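Local coordinates for protein MgGH51 (PDB 6ZPX) that probably hydrolyses terminal alpha-L-arabinofuranosyl residues from arabinose-containing polysaccharides, as a fungal family GH51 alpha-L-arabinofuranosidase, at residues H58-A63 with S91-F96; E351-A356 with T382-N387; K505-F510 with A587-E592. One frame throughout, in Å; residues are numbered along the deposited sequence.

Contact 1: residues H58-A63 with S91-F96; sequences HPISNA and SGRVGF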
loop_
_atom_site.group_PDB
_atom_site.type_symbol
_atom_site.label_atom_id
_atom_site.label_comp_id
_atom_site.label_asym_id
_atom_site.label_seq_id
_atom_site.Cartn_x
_atom_site.Cartn_y
_atom_site.Cartn_z
ATOM N N HIS A 58 -26.934 8.739 -1.127
ATOM C CA HIS A 58 -28.289 8.569 -0.557
ATOM C C HIS A 58 -29.020 9.880 -0.586
ATOM O O HIS A 58 -28.459 10.940 -0.383
ATOM C CB HIS A 58 -28.208 8.033 0.869
ATOM C CG HIS A 58 -27.361 6.824 0.991
ATOM N ND1 HIS A 58 -27.874 5.561 0.864
ATOM C CD2 HIS A 58 -26.030 6.685 1.213
ATOM C CE1 HIS A 58 -26.906 4.689 0.947
ATOM N NE2 HIS A 58 -25.756 5.349 1.287
ATOM N N PRO A 59 -30.336 9.865 -0.889
ATOM C CA PRO A 59 -31.080 11.106 -0.844
ATOM C C PRO A 59 -31.292 11.581 0.601
ATOM O O PRO A 59 -31.402 10.786 1.517
ATOM C CB PRO A 59 -32.428 10.733 -1.513
ATOM C CG PRO A 59 -32.567 9.242 -1.238
ATOM C CD PRO A 59 -31.154 8.706 -1.295
ATOM N N ILE A 60 -31.402 12.876 0.735
ATOM C CA ILE A 60 -32.026 13.501 1.930
ATOM C C ILE A 60 -33.440 13.906 1.521
ATOM O O ILE A 60 -33.587 14.678 0.537
ATOM C CB ILE A 60 -31.208 14.680 2.474
ATOM C CG1 ILE A 60 -29.875 14.174 3.070
ATOM C CG2 ILE A 60 -31.986 15.492 3.492
ATOM C CD1 ILE A 60 -28.934 15.306 3.280
ATOM N N SER A 61 -34.408 13.536 2.351
ATOM C CA SER A 61 -35.828 13.922 2.166
ATOM C C SER A 61 -36.278 13.373 0.790
ATOM O O SER A 61 -35.913 12.228 0.425
ATOM C CB SER A 61 -35.995 15.430 2.276
ATOM O OG SER A 61 -37.399 15.756 2.286
ATOM N N ASN A 62 -37.027 14.170 0.035
ATOM C CA ASN A 62 -37.659 13.750 -1.236
ATOM C C ASN A 62 -36.779 14.090 -2.450
ATOM O O ASN A 62 -37.256 14.082 -3.575
ATOM C CB ASN A 62 -39.074 14.321 -1.332
ATOM C CG ASN A 62 -39.072 15.830 -1.511
ATOM O OD1 ASN A 62 -38.222 16.508 -0.936
ATOM N ND2 ASN A 62 -40.094 16.372 -2.164
ATOM N N ALA A 63 -35.471 14.209 -2.287
ATOM C CA ALA A 63 -34.553 14.460 -3.425
ATOM C C ALA A 63 -34.646 13.291 -4.405
ATOM O O ALA A 63 -34.754 12.089 -3.965
ATOM C CB ALA A 63 -33.137 14.592 -2.907
ATOM N N SER A 91 -40.038 21.395 0.711
ATOM C CA SER A 91 -39.762 22.294 1.865
ATOM C C SER A 91 -38.585 21.739 2.672
ATOM O O SER A 91 -38.332 20.531 2.582
ATOM C CB SER A 91 -41.018 22.473 2.733
ATOM O OG SER A 91 -41.390 21.207 3.266
ATOM N N GLY A 92 -38.007 22.607 3.497
ATOM C CA GLY A 92 -36.977 22.225 4.459
ATOM C C GLY A 92 -35.671 21.821 3.795
ATOM O O GLY A 92 -35.234 22.483 2.873
ATOM N N ARG A 93 -35.050 20.780 4.319
ATOM C CA ARG A 93 -33.693 20.416 3.913
ATOM C C ARG A 93 -33.848 19.279 2.894
ATOM O O ARG A 93 -34.353 18.142 3.211
ATOM C CB ARG A 93 -32.849 20.275 5.189
ATOM C CG ARG A 93 -32.003 19.031 5.327
ATOM C CD ARG A 93 -31.246 19.068 6.644
ATOM N NE ARG A 93 -29.802 18.960 6.507
ATOM C CZ ARG A 93 -29.083 17.856 6.631
ATOM N NH1 ARG A 93 -29.633 16.660 6.903
ATOM N NH2 ARG A 93 -27.767 17.972 6.526
ATOM N N VAL A 94 -33.377 19.529 1.703
ATOM C CA VAL A 94 -33.378 18.511 0.614
ATOM C C VAL A 94 -31.972 18.412 0.010
ATOM O O VAL A 94 -31.336 19.453 -0.236
ATOM C CB VAL A 94 -34.456 18.823 -0.435
ATOM C CG1 VAL A 94 -34.489 17.752 -1.513
ATOM C CG2 VAL A 94 -35.826 18.984 0.213
ATOM N N GLY A 95 -31.525 17.202 -0.267
ATOM C CA GLY A 95 -30.152 17.022 -0.780
ATOM C C GLY A 95 -29.766 15.583 -0.795
ATOM O O GLY A 95 -30.558 14.746 -1.131
ATOM N N PHE A 96 -28.489 15.324 -0.542
ATOM C CA PHE A 96 -27.985 13.933 -0.580
ATOM C C PHE A 96 -26.726 13.835 0.289
ATOM O O PHE A 96 -26.142 14.813 0.686
ATOM C CB PHE A 96 -27.691 13.564 -2.047
ATOM C CG PHE A 96 -26.922 14.610 -2.819
ATOM C CD1 PHE A 96 -25.534 14.536 -2.862
ATOM C CD2 PHE A 96 -27.516 15.656 -3.488
ATOM C CE1 PHE A 96 -24.797 15.482 -3.555
ATOM C CE2 PHE A 96 -26.787 16.643 -4.146
ATOM C CZ PHE A 96 -25.413 16.547 -4.191
HETATM O O HOH W 1 -39.625 18.393 0.701
#
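Ile60 and Gly95 face each other as an antiparallel hydrogen-bonded pair that joins edge strand 57-60 to strand 93-98 in one five-stranded sheet of a beta-sandwich. The stronger half runs from Ile60 N to Gly95 O, 2.8 Å long and nearly straight at 170°, although the donor stands well above the plane of the carbonyl. The return bond, Gly95 N to Ile60 O, is weak at 3.4 Å. The same Ile60 O also takes a weak bond from Ala63 N, which closes the type II' turn that carries the chain out of this sheet and into strand 64-69 of the other one. A water ties the turn to the opposite segment: it donates to Asn62 OD1 at 2.9 Å and accepts from Ser91 N, while Asn62 ND2 is bonded to Ser90.

Side chains pack on both faces of the pairing. On one, Ile60 lays CG2 near Arg93 O and brings CD1 over a face of the Arg93 guanidinium, 3.9 Å from NH1. That guanidinium has further partners in Gln135, by a hydrogen bond, and Phe177, by a cation-pi contact. On the other, Val94 divides its two methyls in one of its two modelled conformers, so these contacts are tentative: CG1, anti to the backbone N (chi1 -178°), packs 3.7 Å from Ala63 CB, and CG2 touches Asn62 OD1. Phe96 diverges from its non-hydrogen-bonded partner Pro59 and sends its ring into the sandwich interior, where it meets Phe84 and Phe192 of the facing sheet edge-to-face; its CB still lies 3.2 Å from His58 O. Packing is close too where the turn folds back, with Ala63 CB only 3.1 Å from Gly95 O.

Contact 2: residues E351-A356 with T382-N387; sequences EDFFAA and TTNAWN. With NAG (2-acetamido-2-deoxy-beta-D-glucopyranose), chain B; NAG (2-acetamido-2-deoxy-beta-D-glucopyranose), chain C.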
loop_
_atom_site.group_PDB
_atom_site.type_symbol
_atom_site.label_atom_id
_atom_site.label_comp_id
_atom_site.label_asym_id
_atom_site.label_seq_id
_atom_site.Cartn_x
_atom_site.Cartn_y
_atom_site.Cartn_z
ATOM N N GLU A 351 3.621 -11.924 -11.454
ATOM C CA GLU A 351 3.293 -13.367 -11.289
ATOM C C GLU A 351 3.082 -13.963 -12.696
ATOM O O GLU A 351 2.061 -14.597 -12.928
ATOM C CB GLU A 351 2.087 -13.483 -10.367
ATOM C CG GLU A 351 2.428 -13.155 -8.940
ATOM C CD GLU A 351 1.519 -13.806 -7.899
ATOM O OE1 GLU A 351 0.346 -14.127 -8.238
ATOM O OE2 GLU A 351 1.940 -13.894 -6.716
ATOM N N ASP A 352 4.072 -13.793 -13.554
ATOM C CA ASP A 352 3.952 -14.310 -14.930
ATOM C C ASP A 352 4.160 -15.819 -14.978
ATOM O O ASP A 352 4.022 -16.370 -16.088
ATOM C CB ASP A 352 4.821 -13.522 -15.859
ATOM C CG ASP A 352 4.243 -12.146 -16.116
ATOM O OD1 ASP A 352 3.272 -12.027 -16.961
ATOM O OD2 ASP A 352 4.677 -11.182 -15.447
ATOM N N PHE A 353 4.427 -16.488 -13.864
ATOM C CA PHE A 353 4.274 -17.970 -13.749
ATOM C C PHE A 353 2.844 -18.391 -14.108
ATOM O O PHE A 353 2.650 -19.590 -14.368
ATOM C CB PHE A 353 4.796 -18.471 -12.410
ATOM C CG PHE A 353 4.161 -17.888 -11.177
ATOM C CD1 PHE A 353 2.931 -18.354 -10.726
ATOM C CD2 PHE A 353 4.836 -16.927 -10.442
ATOM C CE1 PHE A 353 2.389 -17.815 -9.561
ATOM C CE2 PHE A 353 4.300 -16.414 -9.280
ATOM C CZ PHE A 353 3.088 -16.882 -8.832
ATOM N N PHE A 354 1.845 -17.507 -14.058
ATOM C CA PHE A 354 0.475 -17.842 -14.536
ATOM C C PHE A 354 0.384 -17.863 -16.060
ATOM O O PHE A 354 -0.678 -18.279 -16.561
ATOM C CB PHE A 354 -0.597 -16.928 -13.933
ATOM C CG PHE A 354 -0.974 -17.295 -12.526
ATOM C CD1 PHE A 354 -1.640 -18.487 -12.262
ATOM C CD2 PHE A 354 -0.560 -16.509 -11.464
ATOM C CE1 PHE A 354 -1.967 -18.835 -10.961
ATOM C CE2 PHE A 354 -0.938 -16.820 -10.177
ATOM C CZ PHE A 354 -1.627 -17.996 -9.916
ATOM N N ALA A 355 1.361 -17.275 -16.760
ATOM C CA ALA A 355 1.369 -17.197 -18.241
ATOM C C ALA A 355 2.784 -17.500 -18.720
ATOM O O ALA A 355 3.380 -16.684 -19.409
ATOM C CB ALA A 355 0.879 -15.848 -18.697
ATOM N N ALA A 356 3.300 -18.661 -18.339
ATOM C CA ALA A 356 4.700 -19.028 -18.551
ATOM C C ALA A 356 4.909 -19.419 -20.011
ATOM O O ALA A 356 6.067 -19.483 -20.423
ATOM C CB ALA A 356 5.077 -20.145 -17.610
ATOM N N THR A 382 9.355 -12.310 -13.280
ATOM C CA THR A 382 8.266 -12.696 -12.375
ATOM C C THR A 382 7.937 -14.170 -12.441
ATOM O O THR A 382 7.062 -14.541 -11.702
ATOM C CB THR A 382 7.062 -11.818 -12.517
ATOM O OG1 THR A 382 6.534 -12.154 -13.790
ATOM C CG2 THR A 382 7.429 -10.341 -12.520
ATOM N N THR A 383 8.414 -14.882 -13.462
ATOM C CA THR A 383 8.238 -16.347 -13.493
ATOM C C THR A 383 8.985 -17.023 -12.373
ATOM O O THR A 383 9.802 -16.400 -11.671
ATOM C CB THR A 383 8.668 -16.848 -14.890
ATOM O OG1 THR A 383 9.784 -16.095 -15.341
ATOM C CG2 THR A 383 7.533 -16.676 -15.884
ATOM N N ASN A 384 8.698 -18.320 -12.156
ATOM C CA ASN A 384 9.531 -19.086 -11.232
ATOM C C ASN A 384 10.988 -19.095 -11.675
ATOM O O ASN A 384 11.251 -19.139 -12.878
ATOM C CB ASN A 384 9.049 -20.530 -11.114
ATOM C CG ASN A 384 7.620 -20.585 -10.645
ATOM O OD1 ASN A 384 7.257 -19.922 -9.667
ATOM N ND2 ASN A 384 6.875 -21.534 -11.155
ATOM N N ALA A 385 11.936 -19.000 -10.729
ATOM C CA ALA A 385 13.339 -18.803 -11.098
ATOM C C ALA A 385 13.762 -19.956 -12.015
ATOM O O ALA A 385 13.606 -21.193 -11.680
ATOM C CB ALA A 385 14.234 -18.616 -9.887
ATOM N N TRP A 386 14.295 -19.580 -13.154
ATOM C CA TRP A 386 15.002 -20.467 -14.128
ATOM C C TRP A 386 14.068 -21.444 -14.858
ATOM O O TRP A 386 14.596 -22.288 -15.598
ATOM C CB TRP A 386 16.172 -21.222 -13.465
ATOM C CG TRP A 386 17.005 -20.275 -12.663
ATOM C CD1 TRP A 386 17.113 -20.232 -11.301
ATOM C CD2 TRP A 386 17.724 -19.137 -13.166
ATOM N NE1 TRP A 386 17.883 -19.171 -10.942
ATOM C CE2 TRP A 386 18.276 -18.487 -12.039
ATOM C CE3 TRP A 386 18.031 -18.643 -14.435
ATOM C CZ2 TRP A 386 19.019 -17.326 -12.150
ATOM C CZ3 TRP A 386 18.754 -17.474 -14.545
ATOM C CH2 TRP A 386 19.270 -16.846 -13.409
ATOM N N ASN A 387 12.752 -21.389 -14.648
ATOM C CA ASN A 387 11.778 -22.288 -15.305
ATOM C C ASN A 387 10.507 -21.504 -15.603
ATOM O O ASN A 387 9.682 -21.327 -14.712
ATOM C CB ASN A 387 11.477 -23.531 -14.464
ATOM C CG ASN A 387 10.649 -24.518 -15.248
ATOM O OD1 ASN A 387 10.251 -24.228 -16.376
ATOM N ND2 ASN A 387 10.350 -25.662 -14.658
HETATM C C1 NAG B . 22.641 -19.296 -11.302
HETATM C C2 NAG B . 22.469 -19.501 -12.829
HETATM C C3 NAG B . 21.199 -20.210 -13.170
HETATM C C4 NAG B . 21.171 -21.514 -12.422
HETATM C C5 NAG B . 21.372 -21.265 -10.898
HETATM C C6 NAG B . 21.444 -22.587 -10.109
HETATM C C7 NAG B . 23.522 -17.659 -14.057
HETATM C C8 NAG B . 23.402 -16.211 -14.475
HETATM N N2 NAG B . 22.494 -18.181 -13.441
HETATM O O3 NAG B . 21.145 -20.481 -14.572
HETATM O O4 NAG B . 19.915 -22.114 -12.515
HETATM O O5 NAG B . 22.606 -20.565 -10.652
HETATM O O6 NAG B . 22.369 -23.541 -10.724
HETATM O O7 NAG B . 24.557 -18.306 -14.183
HETATM C C1 NAG C . 19.735 -23.137 -13.438
HETATM C C2 NAG C . 18.628 -24.026 -12.943
HETATM C C3 NAG C . 18.296 -25.107 -13.985
HETATM C C4 NAG C . 17.955 -24.468 -15.344
HETATM C C5 NAG C . 19.151 -23.557 -15.711
HETATM C C6 NAG C . 18.919 -22.749 -16.980
HETATM C C7 NAG C . 18.322 -24.556 -10.595
HETATM C C8 NAG C . 18.780 -25.348 -9.405
HETATM N N2 NAG C . 19.009 -24.678 -11.715
HETATM O O3 NAG C . 17.236 -25.989 -13.464
HETATM O O4 NAG C . 17.600 -25.485 -16.393
HETATM O O5 NAG C . 19.339 -22.575 -14.692
HETATM O O6 NAG C . 19.798 -21.598 -17.232
HETATM O O7 NAG C . 17.360 -23.842 -10.523
#
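The Phe353 ring turns its edge to Thr382, with CD2 3.5 Å from Thr382 O near the ring plane, and has Glu351 O over the centre of one face. The Asn384 amide is almost parallel to this ring, 12° apart, yet it meets the root of the side chain, ND2 lying 3.9 Å from Phe353 CB. Within the type II turn from Asn384 to Asn387, the Trp386 indole packs against one N-acetylglucosamine, whose C3-H points at a face in a CH-pi contact, C3 3.5 Å above its centre; the second sugar, joined to O4 of the first, brings its O5 to Trp386 CB.

The polar link is Thr382 OG1, gripped twice by Asp352. It accepts from Asp352 N at 3.0 Å and donates to the anti lone pair of Asp352 OD2 at 2.7 Å. A first torsion of 70° sets this hydroxyl between the Thr382 backbone N and carbonyl carbon, facing Asp352. Asp352 OD1 is engaged by Arg362 in a salt bridge, so both carboxylate oxygens are held. Beside them Thr383 CG2 packs on Asp352 O.

Both loops follow neighbouring parallel strands, 345-348 and 378-381, at the C-terminal end of the eight-stranded beta/alpha barrel; helix 359-373, which carries Tyr359 and Arg362, connects the two strands and backs the contact.

Contact 3: residues K505-F510 with A587-E592; sequences KSTSFF and ASNTPE. With NAG (2-acetamido-2-deoxy-beta-D-glucopyranose), chain D.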
loop_
_atom_site.group_PDB
_atom_site.type_symbol
_atom_site.label_atom_id
_atom_site.label_comp_id
_atom_site.label_asym_id
_atom_site.label_seq_id
_atom_site.Cartn_x
_atom_site.Cartn_y
_atom_site.Cartn_z
ATOM N N LYS A 505 -1.833 -2.126 14.225
ATOM C CA LYS A 505 -0.475 -2.616 13.879
ATOM C C LYS A 505 -0.397 -4.093 14.263
ATOM O O LYS A 505 -0.523 -4.406 15.443
ATOM C CB LYS A 505 0.555 -1.777 14.586
ATOM C CG LYS A 505 0.511 -0.292 14.124
ATOM C CD LYS A 505 1.305 0.643 14.935
ATOM C CE LYS A 505 0.939 2.065 14.561
ATOM N NZ LYS A 505 1.722 3.044 15.350
ATOM N N SER A 506 -0.166 -4.960 13.269
ATOM C CA SER A 506 -0.226 -6.413 13.549
ATOM C C SER A 506 1.064 -6.889 14.234
ATOM O O SER A 506 2.074 -6.241 14.254
ATOM C CB SER A 506 -0.412 -7.120 12.249
ATOM O OG SER A 506 0.776 -7.130 11.443
ATOM N N THR A 507 1.050 -8.122 14.736
ATOM C CA THR A 507 2.275 -8.758 15.200
ATOM C C THR A 507 3.338 -8.792 14.094
ATOM O O THR A 507 4.516 -8.539 14.344
ATOM C CB THR A 507 1.895 -10.203 15.610
ATOM O OG1 THR A 507 1.214 -10.885 14.527
ATOM C CG2 THR A 507 1.064 -10.210 16.859
ATOM N N SER A 508 2.924 -9.044 12.858
ATOM C CA SER A 508 3.861 -9.164 11.737
ATOM C C SER A 508 4.399 -7.761 11.388
ATOM O O SER A 508 5.557 -7.694 11.024
ATOM C CB SER A 508 3.166 -9.766 10.502
ATOM O OG SER A 508 2.910 -11.166 10.784
ATOM N N PHE A 509 3.630 -6.739 11.678
ATOM C CA PHE A 509 4.103 -5.348 11.452
ATOM C C PHE A 509 5.304 -5.123 12.405
ATOM O O PHE A 509 6.352 -4.536 12.011
ATOM C CB PHE A 509 3.028 -4.322 11.776
ATOM C CG PHE A 509 3.500 -2.896 11.899
ATOM C CD1 PHE A 509 3.624 -2.062 10.814
ATOM C CD2 PHE A 509 3.899 -2.413 13.146
ATOM C CE1 PHE A 509 4.052 -0.765 10.967
ATOM C CE2 PHE A 509 4.332 -1.120 13.292
ATOM C CZ PHE A 509 4.441 -0.300 12.223
ATOM N N PHE A 510 5.140 -5.522 13.640
ATOM C CA PHE A 510 6.202 -5.355 14.642
ATOM C C PHE A 510 7.426 -6.185 14.260
ATOM O O PHE A 510 8.580 -5.710 14.445
ATOM C CB PHE A 510 5.714 -5.642 16.061
ATOM C CG PHE A 510 4.825 -4.560 16.588
ATOM C CD1 PHE A 510 5.284 -3.240 16.583
ATOM C CD2 PHE A 510 3.487 -4.787 16.900
ATOM C CE1 PHE A 510 4.494 -2.215 17.080
ATOM C CE2 PHE A 510 2.704 -3.744 17.377
ATOM C CZ PHE A 510 3.178 -2.440 17.362
ATOM N N ALA A 587 -2.293 -15.327 19.604
ATOM C CA ALA A 587 -2.684 -13.935 19.914
ATOM C C ALA A 587 -2.481 -13.044 18.693
ATOM O O ALA A 587 -1.501 -13.228 17.946
ATOM C CB ALA A 587 -1.945 -13.343 21.098
ATOM N N SER A 588 -3.412 -12.119 18.508
ATOM C CA SER A 588 -3.460 -11.147 17.404
ATOM C C SER A 588 -3.786 -9.793 17.961
ATOM O O SER A 588 -4.469 -9.686 18.941
ATOM C CB SER A 588 -4.541 -11.517 16.397
ATOM O OG SER A 588 -4.166 -12.556 15.521
ATOM N N ASN A 589 -3.375 -8.753 17.253
ATOM C CA ASN A 589 -3.963 -7.438 17.442
ATOM C C ASN A 589 -5.202 -7.349 16.543
ATOM O O ASN A 589 -5.107 -7.674 15.365
ATOM C CB ASN A 589 -2.978 -6.330 17.149
ATOM C CG ASN A 589 -1.843 -6.326 18.174
ATOM O OD1 ASN A 589 -2.115 -6.669 19.345
ATOM N ND2 ASN A 589 -0.576 -6.183 17.739
ATOM N N THR A 590 -6.325 -6.947 17.119
ATOM C CA THR A 590 -7.645 -6.922 16.425
ATOM C C THR A 590 -8.283 -5.561 16.623
ATOM O O THR A 590 -7.839 -4.772 17.458
ATOM C CB THR A 590 -8.569 -8.015 16.982
ATOM O OG1 THR A 590 -8.899 -7.659 18.324
ATOM C CG2 THR A 590 -7.937 -9.382 16.879
ATOM N N PRO A 591 -9.350 -5.219 15.871
ATOM C CA PRO A 591 -9.999 -3.932 16.094
ATOM C C PRO A 591 -10.459 -3.789 17.555
ATOM O O PRO A 591 -10.496 -2.717 18.045
ATOM C CB PRO A 591 -11.177 -4.029 15.123
ATOM C CG PRO A 591 -10.569 -4.778 13.952
ATOM C CD PRO A 591 -9.807 -5.896 14.637
ATOM N N GLU A 592 -10.852 -4.903 18.197
ATOM C CA GLU A 592 -11.408 -4.873 19.566
ATOM C C GLU A 592 -10.263 -4.816 20.609
ATOM O O GLU A 592 -10.461 -4.260 21.639
ATOM C CB GLU A 592 -12.256 -6.128 19.797
ATOM C CG GLU A 592 -13.538 -6.160 18.936
ATOM C CD GLU A 592 -13.370 -6.538 17.468
ATOM O OE1 GLU A 592 -12.356 -7.240 17.101
ATOM O OE2 GLU A 592 -14.232 -6.095 16.666
HETATM C C1 NAG D . -17.348 -3.971 15.023
HETATM C C2 NAG D . -17.132 -3.699 16.521
HETATM C C3 NAG D . -17.507 -4.987 17.303
HETATM C C4 NAG D . -18.860 -5.618 16.918
HETATM C C5 NAG D . -18.837 -5.786 15.381
HETATM C C6 NAG D . -20.024 -6.579 14.776
HETATM C C7 NAG D . -15.210 -2.259 16.883
HETATM C C8 NAG D . -13.728 -2.248 17.207
HETATM N N2 NAG D . -15.740 -3.459 16.781
HETATM O O3 NAG D . -17.407 -4.799 18.717
HETATM O O4 NAG D . -18.989 -6.876 17.644
HETATM O O5 NAG D . -18.692 -4.439 14.821
HETATM O O6 NAG D . -21.176 -5.732 14.884
HETATM O O7 NAG D . -15.861 -1.234 16.738
HETATM O O HOH W 2 -1.778 -9.118 14.790
#
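Asn589 presents its amide to the rim of the Phe510 ring, the two planes perpendicular at 90° and ND2 near the ring plane, 4.1 Å from Phe510 CE2. The same ND2 donates to Lys505 O at 2.9 Å; it lies in the plane of that carbonyl, while the acceptor is tilted 26° from the amide plane. Asn589 OD1 accepts from Ile597 N, so the amide is fixed at both ends and its flip state settled. One face of the Phe510 ring has Phe509 CD2 over it, and Lys505 CG lies over a face of Phe509.

The helix start is tied in as well. Ser506 is the N-cap, its OG accepting from Phe509 N at 2.9 Å and also hydrogen-bonded to Leu495 O. A water accepts from both Thr507 N and Asn589 N, each 3.0 Å from its oxygen, and so bridges the first turn to the loop. Further along, Glu592 OE2 accepts from N2 of an N-acetylglucosamine.

The loop between strands 575-582 and 600-605 of the C-terminal antiparallel sheet thus meets the N-terminus of helix 507-517, which is flanked by helices 454-469 and 211-219.

Overall arrangement
None of the three contacts touches another: centres are about 54 Å apart for contacts 1 and 2, 42 Å for contacts 1 and 3 and 33 Å for contacts 2 and 3. Contact 3 is buried, whereas contacts 1 and 2 are partly buried. Contact 1 is strand pairing in a beta-sandwich, held by backbone bonds with Val94, Ala63 and Phe96 on one face and Ile60 against the Arg93 guanidinium on the other. Contact 2 joins two barrel loops through a threonine hydroxyl and a carboxylate, and contact 3 joins a helix start to a loop through one asparagine amide and a water. N-acetylglucosamines touch the second segments of contacts 2 and 3.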